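Local structure of ALKF (Bacillus cereus, 3ZBO) at residues Arg23-Tyr28 with Glu35-Val40; Gly66-Met71 with Ala95-Leu100; Ser187-His192 with Gly230-Lys235. The protein is of unknown function but has affinity for branched DNA structures, probably including Holliday junctions, and is related to the HEAT-like repeat DNA glycosylases. All coordinates share one frame; numbering follows the deposited sequence.

In the fold
Contacts 1 and 2 are neighbours in the N-terminal half of this largely helical chain, their centres 11 Å apart, and they meet directly: Asp69 at the start of helix 68-77 takes the backbone NH groups of Phe38, Gly39 and Val40. Contact 1 sets helix 22-30 against the loop that follows it; contact 2 joins the starts of helices 68-77 and 98-110. Contact 3 lies on the other side of the chain's centre, about 35 Å and 31 Å, centre to centre, from contacts 1 and 2, where the chain beyond helix 219-228 returns to the end of helix 171-187. The three follow one another in series, in a helical protein related to the HEAT-like repeat glycosylases.

Contact 1: residues Arg23-Tyr28 with Glu35-Val40; sequences RTKKIY and EPVFGV
Glu35 begins the contact with a salt bridge to Lys25 of helix 22-30: OE2 lies 2.7 Å from Lys25 NZ, which meets it on the syn side and 21° out of the carboxylate plane. The other oxygen, OE1, accepts from the backbone N of Val37 at 3.1 Å, so both carboxylate oxygens are engaged. A water molecule donates to Glu35 OE1 and to Val37 O and makes a weak bond with Lys25 NZ. Beyond the cis peptide before Pro36, Val37 puts CG1 beside the lysine chain, 4.0 Å from Lys25 CE, and CG2 at the edge of the Tyr28 ring. Lys25 has CG anti to its backbone N (chi1 176°) and stays extended to the tip, which carries the ammonium along the loop from Gly39 to Glu35. The loop thus folds back on the helix before it, its NH groups from Phe38 to Val40 held by Asp69 of helix 68-77, in a protein of the AlkD-like DNA alkylation repair family. Phe38 packs its ring on helix 9-19, and its backbone O rests 3.7 Å from Lys25 CB. Gly39, with no side chain and a positive phi, lets the two backbones meet closely, its CA 3.7 Å from Lys25 N. Gly39 O lies 3.3 Å from Thr24 CB, and Val40 O ends the run 3.0 Å from Tyr28 OH.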
loop_
_atom_site.group_PDB
_atom_site.type_symbol
_atom_site.label_atom_id
_atom_site.label_comp_id
_atom_site.label_asym_id
_atom_site.label_seq_id
_atom_site.Cartn_x
_atom_site.Cartn_y
_atom_site.Cartn_z
ATOM N N ARG A 23 10.129 -2.272 20.673
ATOM C CA ARG A 23 10.435 -1.075 19.858
ATOM C C ARG A 23 9.583 -0.996 18.603
ATOM O O ARG A 23 8.880 0.048 18.471
ATOM C CB ARG A 23 11.918 -0.752 19.534
ATOM C CG ARG A 23 12.935 -1.863 19.177
ATOM C CD ARG A 23 13.008 -2.368 17.681
ATOM N NE ARG A 23 14.353 -2.871 17.269
ATOM C CZ ARG A 23 15.114 -3.740 17.963
ATOM N NH1 ARG A 23 14.738 -4.202 19.173
ATOM N NH2 ARG A 23 16.284 -4.134 17.465
ATOM N N THR A 24 9.653 -2.056 17.746
ATOM C CA THR A 24 8.853 -2.174 16.489
ATOM C C THR A 24 7.348 -2.039 16.843
ATOM O O THR A 24 6.555 -1.353 16.122
ATOM C CB THR A 24 9.125 -3.507 15.712
ATOM O OG1 THR A 24 10.480 -3.543 15.186
ATOM C CG2 THR A 24 8.239 -3.598 14.561
ATOM N N LYS A 25 6.952 -2.657 17.954
ATOM C CA LYS A 25 5.529 -2.599 18.346
ATOM C C LYS A 25 5.039 -1.185 18.681
ATOM O O LYS A 25 3.979 -0.723 18.218
ATOM C CB LYS A 25 5.293 -3.564 19.506
ATOM C CG LYS A 25 3.917 -3.568 20.094
ATOM C CD LYS A 25 3.770 -4.519 21.229
ATOM C CE LYS A 25 2.451 -4.463 21.828
ATOM N NZ LYS A 25 2.236 -5.526 22.843
ATOM N N LYS A 26 5.813 -0.518 19.524
ATOM C CA LYS A 26 5.593 0.936 19.799
ATOM C C LYS A 26 5.387 1.802 18.542
ATOM O O LYS A 26 4.472 2.623 18.513
ATOM C CB LYS A 26 6.807 1.504 20.621
ATOM C CG LYS A 26 7.480 2.768 19.998
ATOM C CD LYS A 26 8.958 3.138 20.471
ATOM C CE LYS A 26 10.068 2.194 19.994
ATOM N NZ LYS A 26 10.758 2.412 18.609
ATOM N N ILE A 27 6.196 1.577 17.521
ATOM C CA ILE A 27 6.133 2.330 16.308
ATOM C C ILE A 27 4.820 1.984 15.581
ATOM O O ILE A 27 4.118 2.881 15.057
ATOM C CB ILE A 27 7.326 2.049 15.462
ATOM C CG1 ILE A 27 8.577 2.735 16.086
ATOM C CG2 ILE A 27 7.121 2.535 14.098
ATOM C CD1 ILE A 27 9.842 2.307 15.413
ATOM N N TYR A 28 4.510 0.673 15.550
ATOM C CA TYR A 28 3.253 0.301 14.860
ATOM C C TYR A 28 2.063 0.887 15.537
ATOM O O TYR A 28 1.125 1.407 14.857
ATOM C CB TYR A 28 3.141 -1.227 14.805
ATOM C CG TYR A 28 4.058 -1.927 13.837
ATOM C CD1 TYR A 28 4.853 -1.228 12.854
ATOM C CD2 TYR A 28 4.091 -3.317 13.890
ATOM C CE1 TYR A 28 5.630 -1.923 12.021
ATOM C CE2 TYR A 28 4.912 -4.028 13.074
ATOM C CZ TYR A 28 5.646 -3.337 12.131
ATOM O OH TYR A 28 6.437 -4.095 11.262
ATOM N N GLU A 35 -3.747 -3.286 19.808
ATOM C CA GLU A 35 -3.669 -4.650 20.240
ATOM C C GLU A 35 -4.844 -5.484 19.630
ATOM O O GLU A 35 -6.023 -5.014 19.422
ATOM C CB GLU A 35 -3.682 -4.702 21.786
ATOM C CG GLU A 35 -2.507 -4.086 22.373
ATOM C CD GLU A 35 -1.285 -4.986 22.459
ATOM O OE1 GLU A 35 -1.255 -6.044 21.772
ATOM O OE2 GLU A 35 -0.320 -4.664 23.233
ATOM N N PRO A 36 -4.538 -6.737 19.293
ATOM C CA PRO A 36 -3.279 -7.423 19.468
ATOM C C PRO A 36 -2.304 -7.112 18.370
ATOM O O PRO A 36 -2.684 -7.072 17.182
ATOM C CB PRO A 36 -3.689 -8.910 19.414
ATOM C CG PRO A 36 -4.842 -8.943 18.522
ATOM C CD PRO A 36 -5.577 -7.585 18.651
ATOM N N VAL A 37 -1.042 -6.952 18.776
ATOM C CA VAL A 37 0.030 -6.652 17.831
ATOM C C VAL A 37 1.314 -7.079 18.485
ATOM O O VAL A 37 1.502 -6.856 19.714
ATOM C CB VAL A 37 -0.013 -5.149 17.374
ATOM C CG1 VAL A 37 0.101 -4.226 18.565
ATOM C CG2 VAL A 37 1.151 -4.873 16.403
ATOM N N PHE A 38 2.202 -7.683 17.698
ATOM C CA PHE A 38 3.425 -8.143 18.271
ATOM C C PHE A 38 4.627 -7.253 17.932
ATOM O O PHE A 38 5.601 -7.193 18.742
ATOM C CB PHE A 38 3.803 -9.525 17.771
ATOM C CG PHE A 38 2.785 -10.633 18.019
ATOM C CD1 PHE A 38 2.050 -10.728 19.196
ATOM C CD2 PHE A 38 2.575 -11.564 17.004
ATOM C CE1 PHE A 38 1.152 -11.812 19.409
ATOM C CE2 PHE A 38 1.649 -12.646 17.191
ATOM C CZ PHE A 38 0.992 -12.753 18.375
ATOM N N GLY A 39 4.622 -6.593 16.762
ATOM C CA GLY A 39 5.776 -5.771 16.443
ATOM C C GLY A 39 6.860 -6.594 15.775
ATOM O O GLY A 39 8.070 -6.608 16.182
ATOM N N VAL A 40 6.555 -7.180 14.621
ATOM C CA VAL A 40 7.543 -8.004 13.898
ATOM C C VAL A 40 8.173 -7.260 12.739
ATOM O O VAL A 40 7.469 -6.796 11.850
ATOM C CB VAL A 40 6.873 -9.310 13.361
ATOM C CG1 VAL A 40 7.881 -10.177 12.580
ATOM C CG2 VAL A 40 6.211 -10.094 14.505
HETATM O O HOH W 1 0.305 -8.175 22.218
#

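Contact 2: residues Gly66-Met71 with Ala95-Leu100; sequences GNYDAM and AYFYML
Tyr68 overlaps three side chains of 95-100. Phe97 turns an edge toward one face of the tyrosine in an offset edge-to-face pair, the centroids 5.4 Å apart and the planes at 65°. Its CE1 comes within 3.6 Å of Tyr68 CD1. Leu100 slides past the ring in the opposite direction: CG sits at the ring edge, in its plane, while CD2 is 3.6 Å from Tyr68 CD1. Met99 crosses nearer the hydroxyl at about a right angle, with CB 3.7 Å from Tyr68 CE1. Its sulfur makes an oblique Met-aromatic contact, 4.8 Å from the ring centroid, and the bend at chi3 (85°) brings CE to 3.5 Å from Tyr68 OH. Tyr68 reaches all three because its CG stands anti to the backbone N (chi1 173°), throwing the ring across to the other segment.

About a turn later on the same helix, Met71 packs CB against Leu100 CD2, which also touches Tyr68, and brings its CE near Leu100 CD1. Nearby, a water in the plane of the Tyr96 ring bridges the segments, lying 2.8 Å from Gly66 O, accepting from Tyr68 N and hydrogen-bonded to Tyr96 OH at 2.6 Å; that hydroxyl is also hydrogen-bonded to His34 N.

Both segments are helix starts: Asn67 is the N-cap of helix 68-77, its OD1 accepting weakly from the N atoms of Asp69 and Ala70, and Phe97 stands at the N-cap position of helix 98-110. This is helix-to-helix packing in the interior of a largely helical protein related to the HEAT-like repeat glycosylases. Helix 22-30 closes in through Tyr28, which meets the Tyr68 ring edge-to-face and touches Met99, while Tyr63 of helix 56-63 packs on Met71 and Ala95.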
loop_
_atom_site.group_PDB
_atom_site.type_symbol
_atom_site.label_atom_id
_atom_site.label_comp_id
_atom_site.label_asym_id
_atom_site.label_seq_id
_atom_site.Cartn_x
_atom_site.Cartn_y
_atom_site.Cartn_z
ATOM N N GLY A 66 -7.114 -10.244 13.329
ATOM C CA GLY A 66 -7.070 -8.821 13.687
ATOM C C GLY A 66 -5.768 -8.395 14.340
ATOM O O GLY A 66 -5.709 -7.234 14.795
ATOM N N ASN A 67 -4.737 -9.219 14.272
ATOM C CA ASN A 67 -3.407 -8.901 14.757
ATOM C C ASN A 67 -2.594 -8.411 13.563
ATOM O O ASN A 67 -2.412 -9.108 12.557
ATOM C CB ASN A 67 -2.818 -10.144 15.411
ATOM C CG ASN A 67 -1.363 -9.960 15.826
ATOM O OD1 ASN A 67 -0.539 -9.369 15.117
ATOM N ND2 ASN A 67 -1.027 -10.490 16.999
ATOM N N TYR A 68 -2.167 -7.120 13.617
ATOM C CA TYR A 68 -1.518 -6.530 12.488
ATOM C C TYR A 68 -0.385 -7.401 11.906
ATOM O O TYR A 68 -0.219 -7.551 10.683
ATOM C CB TYR A 68 -0.939 -5.119 12.823
ATOM C CG TYR A 68 -0.108 -4.555 11.686
ATOM C CD1 TYR A 68 -0.684 -4.170 10.466
ATOM C CD2 TYR A 68 1.326 -4.490 11.792
ATOM C CE1 TYR A 68 0.074 -3.728 9.410
ATOM C CE2 TYR A 68 2.069 -4.042 10.737
ATOM C CZ TYR A 68 1.481 -3.629 9.517
ATOM O OH TYR A 68 2.185 -3.209 8.449
ATOM N N ASP A 69 0.468 -7.952 12.772
ATOM C CA ASP A 69 1.594 -8.693 12.177
ATOM C C ASP A 69 1.146 -9.956 11.484
ATOM O O ASP A 69 1.695 -10.350 10.420
ATOM C CB ASP A 69 2.604 -9.083 13.260
ATOM C CG ASP A 69 3.213 -7.840 13.924
ATOM O OD1 ASP A 69 4.061 -7.224 13.318
ATOM O OD2 ASP A 69 2.766 -7.526 15.027
ATOM N N ALA A 70 0.167 -10.618 12.106
ATOM C CA ALA A 70 -0.398 -11.806 11.425
ATOM C C ALA A 70 -1.094 -11.450 10.126
ATOM O O ALA A 70 -1.024 -12.221 9.149
ATOM C CB ALA A 70 -1.444 -12.498 12.358
ATOM N N MET A 71 -1.753 -10.302 10.156
ATOM C CA MET A 71 -2.412 -9.842 8.939
ATOM C C MET A 71 -1.422 -9.459 7.810
ATOM O O MET A 71 -1.658 -9.752 6.634
ATOM C CB MET A 71 -3.308 -8.646 9.213
ATOM C CG MET A 71 -4.462 -8.993 10.104
ATOM S SD MET A 71 -5.277 -7.561 10.857
ATOM C CE MET A 71 -6.441 -7.146 9.519
ATOM N N ALA A 95 -9.224 -3.803 7.090
ATOM C CA ALA A 95 -7.986 -3.047 7.119
ATOM C C ALA A 95 -8.235 -1.736 7.868
ATOM O O ALA A 95 -8.544 -0.686 7.285
ATOM C CB ALA A 95 -7.596 -2.760 5.655
ATOM N N TYR A 96 -7.997 -1.812 9.179
ATOM C CA TYR A 96 -8.532 -0.711 10.008
ATOM C C TYR A 96 -7.692 0.543 10.115
ATOM O O TYR A 96 -8.086 1.538 10.705
ATOM C CB TYR A 96 -8.827 -1.228 11.443
ATOM C CG TYR A 96 -7.647 -1.663 12.217
ATOM C CD1 TYR A 96 -6.853 -0.753 12.921
ATOM C CD2 TYR A 96 -7.275 -2.998 12.246
ATOM C CE1 TYR A 96 -5.746 -1.125 13.633
ATOM C CE2 TYR A 96 -6.117 -3.436 13.001
ATOM C CZ TYR A 96 -5.353 -2.485 13.737
ATOM O OH TYR A 96 -4.221 -2.845 14.397
ATOM N N PHE A 97 -6.477 0.453 9.596
ATOM C CA PHE A 97 -5.640 1.639 9.454
ATOM C C PHE A 97 -4.736 1.550 8.266
ATOM O O PHE A 97 -4.674 0.482 7.632
ATOM C CB PHE A 97 -4.835 1.918 10.793
ATOM C CG PHE A 97 -3.601 1.018 11.005
ATOM C CD1 PHE A 97 -3.714 -0.408 11.065
ATOM C CD2 PHE A 97 -2.328 1.602 11.127
ATOM C CE1 PHE A 97 -2.562 -1.241 11.336
ATOM C CE2 PHE A 97 -1.225 0.817 11.385
ATOM C CZ PHE A 97 -1.308 -0.613 11.481
ATOM N N TYR A 98 -4.018 2.649 7.947
ATOM C CA TYR A 98 -3.367 2.700 6.633
ATOM C C TYR A 98 -2.280 1.659 6.388
ATOM O O TYR A 98 -2.058 1.317 5.227
ATOM C CB TYR A 98 -2.801 4.120 6.377
ATOM C CG TYR A 98 -1.492 4.371 7.125
ATOM C CD1 TYR A 98 -1.559 4.867 8.457
ATOM C CD2 TYR A 98 -0.269 4.109 6.542
ATOM C CE1 TYR A 98 -0.364 5.101 9.204
ATOM C CE2 TYR A 98 0.948 4.301 7.241
ATOM C CZ TYR A 98 0.876 4.780 8.593
ATOM O OH TYR A 98 2.095 4.981 9.280
ATOM N N MET A 99 -1.625 1.136 7.424
ATOM C CA MET A 99 -0.556 0.194 7.048
ATOM C C MET A 99 -1.230 -1.019 6.490
ATOM O O MET A 99 -0.634 -1.704 5.622
ATOM C CB MET A 99 0.225 -0.220 8.279
ATOM C CG MET A 99 1.076 0.966 8.798
ATOM S SD MET A 99 2.173 0.484 10.194
ATOM C CE MET A 99 3.525 -0.115 9.237
ATOM N N LEU A 100 -2.409 -1.393 6.979
ATOM C CA LEU A 100 -3.156 -2.522 6.409
ATOM C C LEU A 100 -3.714 -2.187 5.011
ATOM O O LEU A 100 -3.583 -3.014 4.075
ATOM C CB LEU A 100 -4.300 -2.980 7.366
ATOM C CG LEU A 100 -3.730 -3.685 8.578
ATOM C CD1 LEU A 100 -4.858 -3.766 9.585
ATOM C CD2 LEU A 100 -3.267 -5.165 8.222
HETATM O O HOH W 2 -3.764 -5.289 15.151
#

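Contact 3: residues Ser187-His192 with Gly230-Lys235; sequences SYVPLH and GRLGFK
Lys235 meets Ser187, the last residue of helix 171-187. From a CB that does not itself point at the helix, CG comes 4.1 Å from Ser187 CB and 3.9 Å from Ser187 O. CD carries the chain on, and CE lies 3.5 Å from that same oxygen. A bend at the last torsion (chi4 -82°) then turns NZ onto Ser187 O, a 3.1 Å hydrogen bond with a C=O...N angle of 161°. The ammonium is also held by a salt bridge to Asp147 and by the carbonyl oxygens of Leu142 and Arg145.

Ser187 answers with its own side chain: OG donates to Phe234 O at 2.6 Å, in the carbonyl plane. The carbonyl belongs to the last residue of a type II beta turn from Arg231 to Phe234, which follows the Schellman motif at Gly230 closing helix 219-228. At Gly233 of that turn, CA packs 3.6 Å from Val189 CG1. Leu232 reaches further, laying CD1 over one face of the His192 ring, 3.6 Å from its centroid, in a CH-pi contact.

Four oxygens thus surround an ammonium with three protons, which they probably share. Carbonyl oxygens at the C-terminal end of a helix carry partial negative charge and, with Asp147, probably stabilise the lysine as a cation, while Phe234 O fixes the direction of the Ser187 hydroxyl.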
loop_
_atom_site.group_PDB
_atom_site.type_symbol
_atom_site.label_atom_id
_atom_site.label_comp_id
_atom_site.label_asym_id
_atom_site.label_seq_id
_atom_site.Cartn_x
_atom_site.Cartn_y
_atom_site.Cartn_z
ATOM N N SER A 187 8.003 6.453 -12.340
ATOM C CA SER A 187 7.873 5.123 -12.911
ATOM C C SER A 187 6.963 5.016 -14.146
ATOM O O SER A 187 6.889 3.927 -14.683
ATOM C CB SER A 187 7.389 4.122 -11.858
ATOM O OG SER A 187 8.338 4.045 -10.769
ATOM N N TYR A 188 6.324 6.092 -14.547
ATOM C CA TYR A 188 5.467 6.095 -15.749
ATOM C C TYR A 188 5.851 7.225 -16.663
ATOM O O TYR A 188 5.242 8.270 -16.729
ATOM C CB TYR A 188 3.991 6.221 -15.274
ATOM C CG TYR A 188 3.062 5.969 -16.528
ATOM C CD1 TYR A 188 2.975 4.731 -17.079
ATOM C CD2 TYR A 188 2.332 7.053 -17.014
ATOM C CE1 TYR A 188 2.083 4.553 -18.233
ATOM C CE2 TYR A 188 1.433 6.939 -18.090
ATOM C CZ TYR A 188 1.389 5.669 -18.704
ATOM O OH TYR A 188 0.548 5.557 -19.786
ATOM N N VAL A 189 6.946 6.968 -17.400
ATOM C CA VAL A 189 7.538 8.051 -18.198
ATOM C C VAL A 189 6.643 8.701 -19.228
ATOM O O VAL A 189 6.863 9.890 -19.546
ATOM C CB VAL A 189 8.884 7.677 -18.856
ATOM C CG1 VAL A 189 9.895 7.313 -17.817
ATOM C CG2 VAL A 189 8.758 6.573 -19.883
ATOM N N PRO A 190 5.605 7.997 -19.729
ATOM C CA PRO A 190 4.733 8.812 -20.649
ATOM C C PRO A 190 4.155 10.082 -20.115
ATOM O O PRO A 190 3.889 11.039 -20.858
ATOM C CB PRO A 190 3.690 7.802 -21.080
ATOM C CG PRO A 190 4.359 6.471 -20.961
ATOM C CD PRO A 190 5.209 6.596 -19.637
ATOM N N LEU A 191 3.964 10.181 -18.798
ATOM C CA LEU A 191 3.431 11.360 -18.191
ATOM C C LEU A 191 4.390 11.920 -17.127
ATOM O O LEU A 191 3.959 12.652 -16.218
ATOM C CB LEU A 191 2.075 11.015 -17.496
ATOM C CG LEU A 191 1.001 10.698 -18.539
ATOM C CD1 LEU A 191 -0.235 10.194 -17.865
ATOM C CD2 LEU A 191 0.692 11.872 -19.403
ATOM N N HIS A 192 5.705 11.697 -17.378
ATOM C CA HIS A 192 6.698 12.332 -16.456
ATOM C C HIS A 192 6.514 13.834 -16.335
ATOM O O HIS A 192 6.417 14.384 -15.196
ATOM C CB HIS A 192 8.132 12.038 -16.946
ATOM C CG HIS A 192 9.112 12.803 -16.147
ATOM N ND1 HIS A 192 9.929 13.834 -16.589
ATOM C CD2 HIS A 192 9.312 12.701 -14.826
ATOM C CE1 HIS A 192 10.661 14.289 -15.558
ATOM N NE2 HIS A 192 10.302 13.590 -14.490
ATOM N N GLY A 230 19.086 9.653 -10.636
ATOM C CA GLY A 230 19.094 9.089 -11.986
ATOM C C GLY A 230 17.994 8.062 -12.178
ATOM O O GLY A 230 18.069 7.209 -13.064
ATOM N N ARG A 231 16.984 8.124 -11.280
ATOM C CA ARG A 231 15.908 7.082 -11.330
ATOM C C ARG A 231 14.731 7.335 -12.215
ATOM O O ARG A 231 13.739 6.583 -12.127
ATOM C CB ARG A 231 15.365 6.903 -9.926
ATOM C CG ARG A 231 16.341 6.248 -8.974
ATOM C CD ARG A 231 16.389 4.803 -9.161
ATOM N NE ARG A 231 17.217 4.093 -8.174
ATOM C CZ ARG A 231 18.315 3.352 -8.412
ATOM N NH1 ARG A 231 18.805 3.117 -9.662
ATOM N NH2 ARG A 231 18.918 2.765 -7.374
ATOM N N LEU A 232 14.715 8.311 -13.054
ATOM C CA LEU A 232 13.594 8.420 -14.065
ATOM C C LEU A 232 13.422 7.179 -14.855
ATOM O O LEU A 232 14.421 6.648 -15.461
ATOM C CB LEU A 232 13.914 9.539 -15.037
ATOM C CG LEU A 232 12.887 9.804 -16.130
ATOM C CD1 LEU A 232 11.568 10.215 -15.509
ATOM C CD2 LEU A 232 13.272 11.032 -16.959
ATOM N N GLY A 233 12.186 6.604 -14.872
ATOM C CA GLY A 233 11.890 5.361 -15.552
ATOM C C GLY A 233 12.010 4.107 -14.677
ATOM O O GLY A 233 11.670 2.990 -15.128
ATOM N N PHE A 234 12.594 4.195 -13.478
ATOM C CA PHE A 234 12.862 3.101 -12.649
ATOM C C PHE A 234 11.548 2.512 -12.169
ATOM O O PHE A 234 10.676 3.281 -11.695
ATOM C CB PHE A 234 13.604 3.633 -11.374
ATOM C CG PHE A 234 14.168 2.578 -10.487
ATOM C CD1 PHE A 234 15.307 1.910 -10.820
ATOM C CD2 PHE A 234 13.560 2.273 -9.254
ATOM C CE1 PHE A 234 15.881 0.931 -9.965
ATOM C CE2 PHE A 234 14.078 1.303 -8.395
ATOM C CZ PHE A 234 15.269 0.602 -8.769
ATOM N N LYS A 235 11.481 1.209 -12.241
ATOM C CA LYS A 235 10.291 0.555 -11.616
ATOM C C LYS A 235 10.731 -0.451 -10.557
ATOM O O LYS A 235 11.562 -1.270 -10.848
ATOM C CB LYS A 235 9.494 -0.161 -12.688
ATOM C CG LYS A 235 8.793 0.693 -13.670
ATOM C CD LYS A 235 8.252 -0.170 -14.763
ATOM C CE LYS A 235 7.498 0.668 -15.700
ATOM N NZ LYS A 235 6.034 0.983 -15.258
#